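Side-chain contact in orotidine-5-phosphate decarboxylase/orotate phosphoribosyltransferase, putative (Ompdcase-oprtase, putative) (Leishmania infantum, PDB 3QW3), which probably catalyses the last step of de novo UMP synthesis, decarboxylation of orotidine 5'-phosphate, through this domain of a bifunctional UMP synthase: residues A210-G215 against S221-N226. Sequence-based numbering, arbitrary orientation. Where two conformers were deposited one is given.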
loop_
_atom_site.group_PDB
_atom_site.type_symbol
_atom_site.label_atom_id
_atom_site.label_comp_id
_atom_site.label_asym_id
_atom_site.label_seq_id
_atom_site.Cartn_x
_atom_site.Cartn_y
_atom_site.Cartn_z
ATOM N N ALA A 210 -11.208 12.812 24.612
ATOM C CA ALA A 210 -10.086 11.985 25.060
ATOM C C ALA A 210 -8.959 11.942 24.028
ATOM O O ALA A 210 -7.781 11.994 24.393
ATOM C CB ALA A 210 -10.559 10.579 25.412
ATOM N N SER A 211 -9.331 11.872 22.750
ATOM C CA SER A 211 -8.369 11.846 21.644
ATOM C C SER A 211 -7.554 13.133 21.579
ATOM O O SER A 211 -6.328 13.093 21.470
ATOM C CB SER A 211 -9.083 11.613 20.308
ATOM O OG SER A 211 -9.835 10.412 20.344
ATOM N N LEU A 212 -8.244 14.271 21.658
ATOM C CA LEU A 212 -7.586 15.574 21.614
ATOM C C LEU A 212 -6.689 15.805 22.824
ATOM O O LEU A 212 -5.572 16.295 22.686
ATOM C CB LEU A 212 -8.616 16.702 21.459
ATOM C CG LEU A 212 -9.286 16.774 20.080
ATOM C CD1 LEU A 212 -10.563 17.613 20.111
ATOM C CD2 LEU A 212 -8.315 17.298 19.021
ATOM N N ASP A 213 -7.174 15.439 24.008
ATOM C CA ASP A 213 -6.369 15.541 25.224
ATOM C C ASP A 213 -5.073 14.736 25.128
ATOM O O ASP A 213 -4.022 15.182 25.584
ATOM C CB ASP A 213 -7.179 15.092 26.442
ATOM C CG ASP A 213 -8.200 16.127 26.877
ATOM O OD1 ASP A 213 -8.249 17.230 26.289
ATOM O OD2 ASP A 213 -8.960 15.829 27.820
ATOM N N ALA A 214 -5.156 13.557 24.518
ATOM C CA ALA A 214 -4.001 12.674 24.399
ATOM C C ALA A 214 -3.053 13.108 23.289
ATOM O O ALA A 214 -1.832 13.013 23.441
ATOM C CB ALA A 214 -4.454 11.242 24.172
ATOM N N GLY A 215 -3.618 13.590 22.184
ATOM C CA GLY A 215 -2.859 13.779 20.948
ATOM C C GLY A 215 -2.441 15.182 20.554
ATOM O O GLY A 215 -1.522 15.341 19.742
ATOM N N SER A 221 -2.357 22.250 18.556
ATOM C CA SER A 221 -2.491 21.793 17.171
ATOM C C SER A 221 -1.845 20.411 16.994
ATOM O O SER A 221 -1.542 19.738 17.979
ATOM C CB SER A 221 -1.868 22.822 16.223
ATOM O OG SER A 221 -2.404 22.714 14.914
ATOM N N GLY A 222 -1.656 19.982 15.746
ATOM C CA GLY A 222 -0.943 18.732 15.479
ATOM C C GLY A 222 -1.826 17.503 15.373
ATOM O O GLY A 222 -1.326 16.382 15.318
ATOM N N MET A 223 -3.138 17.707 15.354
ATOM C CA MET A 223 -4.066 16.615 15.087
ATOM C C MET A 223 -5.006 17.006 13.977
ATOM O O MET A 223 -5.580 18.098 13.984
ATOM C CB MET A 223 -4.873 16.244 16.330
ATOM C CG MET A 223 -4.164 15.305 17.272
ATOM S SD MET A 223 -5.266 14.996 18.652
ATOM C CE MET A 223 -6.301 13.672 18.041
ATOM N N LEU A 224 -5.139 16.104 13.012
ATOM C CA LEU A 224 -6.052 16.296 11.900
ATOM C C LEU A 224 -7.126 15.229 12.045
ATOM O O LEU A 224 -6.870 14.034 11.844
ATOM C CB LEU A 224 -5.317 16.153 10.558
ATOM C CG LEU A 224 -5.370 17.257 9.498
ATOM C CD1 LEU A 224 -4.881 16.702 8.156
ATOM C CD2 LEU A 224 -6.744 17.923 9.346
ATOM N N ILE A 225 -8.324 15.664 12.432
ATOM C CA ILE A 225 -9.431 14.755 12.746
ATOM C C ILE A 225 -10.276 14.443 11.522
ATOM O O ILE A 225 -11.040 15.287 11.054
ATOM C CB ILE A 225 -10.357 15.335 13.857
ATOM C CG1 ILE A 225 -9.549 15.791 15.083
ATOM C CG2 ILE A 225 -11.478 14.336 14.224
ATOM C CD1 ILE A 225 -8.752 14.713 15.759
ATOM N N ASN A 226 -10.155 13.220 11.015
ATOM C CA ASN A 226 -10.896 12.842 9.827
ATOM C C ASN A 226 -12.291 12.350 10.170
ATOM O O ASN A 226 -12.463 11.538 11.077
ATOM C CB ASN A 226 -10.164 11.770 9.014
ATOM C CG ASN A 226 -10.921 11.379 7.763
ATOM O OD1 ASN A 226 -11.586 10.330 7.723
ATOM N ND2 ASN A 226 -10.855 12.218 6.741
#
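Met223 reaches from the barrel strand 223-227 to the last turn of helix 208-215 and lays its thioether against Gly215, Leu212 and Ser211. Its chain runs out extended as far as the sulfur (chi2 180°), then bends at chi3 (84°), turning the methyl back along the helix. With no side chain at Gly215, SD rests directly on the backbone, 3.4 Å from Gly215 C and close to its CA. CE ends beside the preceding turn, 3.5 Å from Ser211 O, a carbonyl that already accepts the helical bond from Gly215 N. Leu212 comes in from the flank: its CD2 branch touches Met223 SD at 3.8 Å and also meets Ile225 CD1 at 4.2 Å, linking the two strand side chains that face the helix. The segment axes run nearly antiparallel (157°), 10.0 Å apart, as expected of the helix and the following strand of the beta-alpha-beta crossover from strand 196-198 to 223-227 in this TIM barrel. Leu184 of helix 181-190 touches both Ser211 and Met223, while helix 237-253 packs Ile251 on Leu212 and Ile248 on Ile225. Ser211 OG bonds to Ser207 O, and Gly215 O accepts from Arg188 NE. No hydrogen bond joins the two segments, so helix and strand meet here through van der Waals contact, apolar side chains and backbone alike, centred on a buried thioether bent to follow the helix backbone.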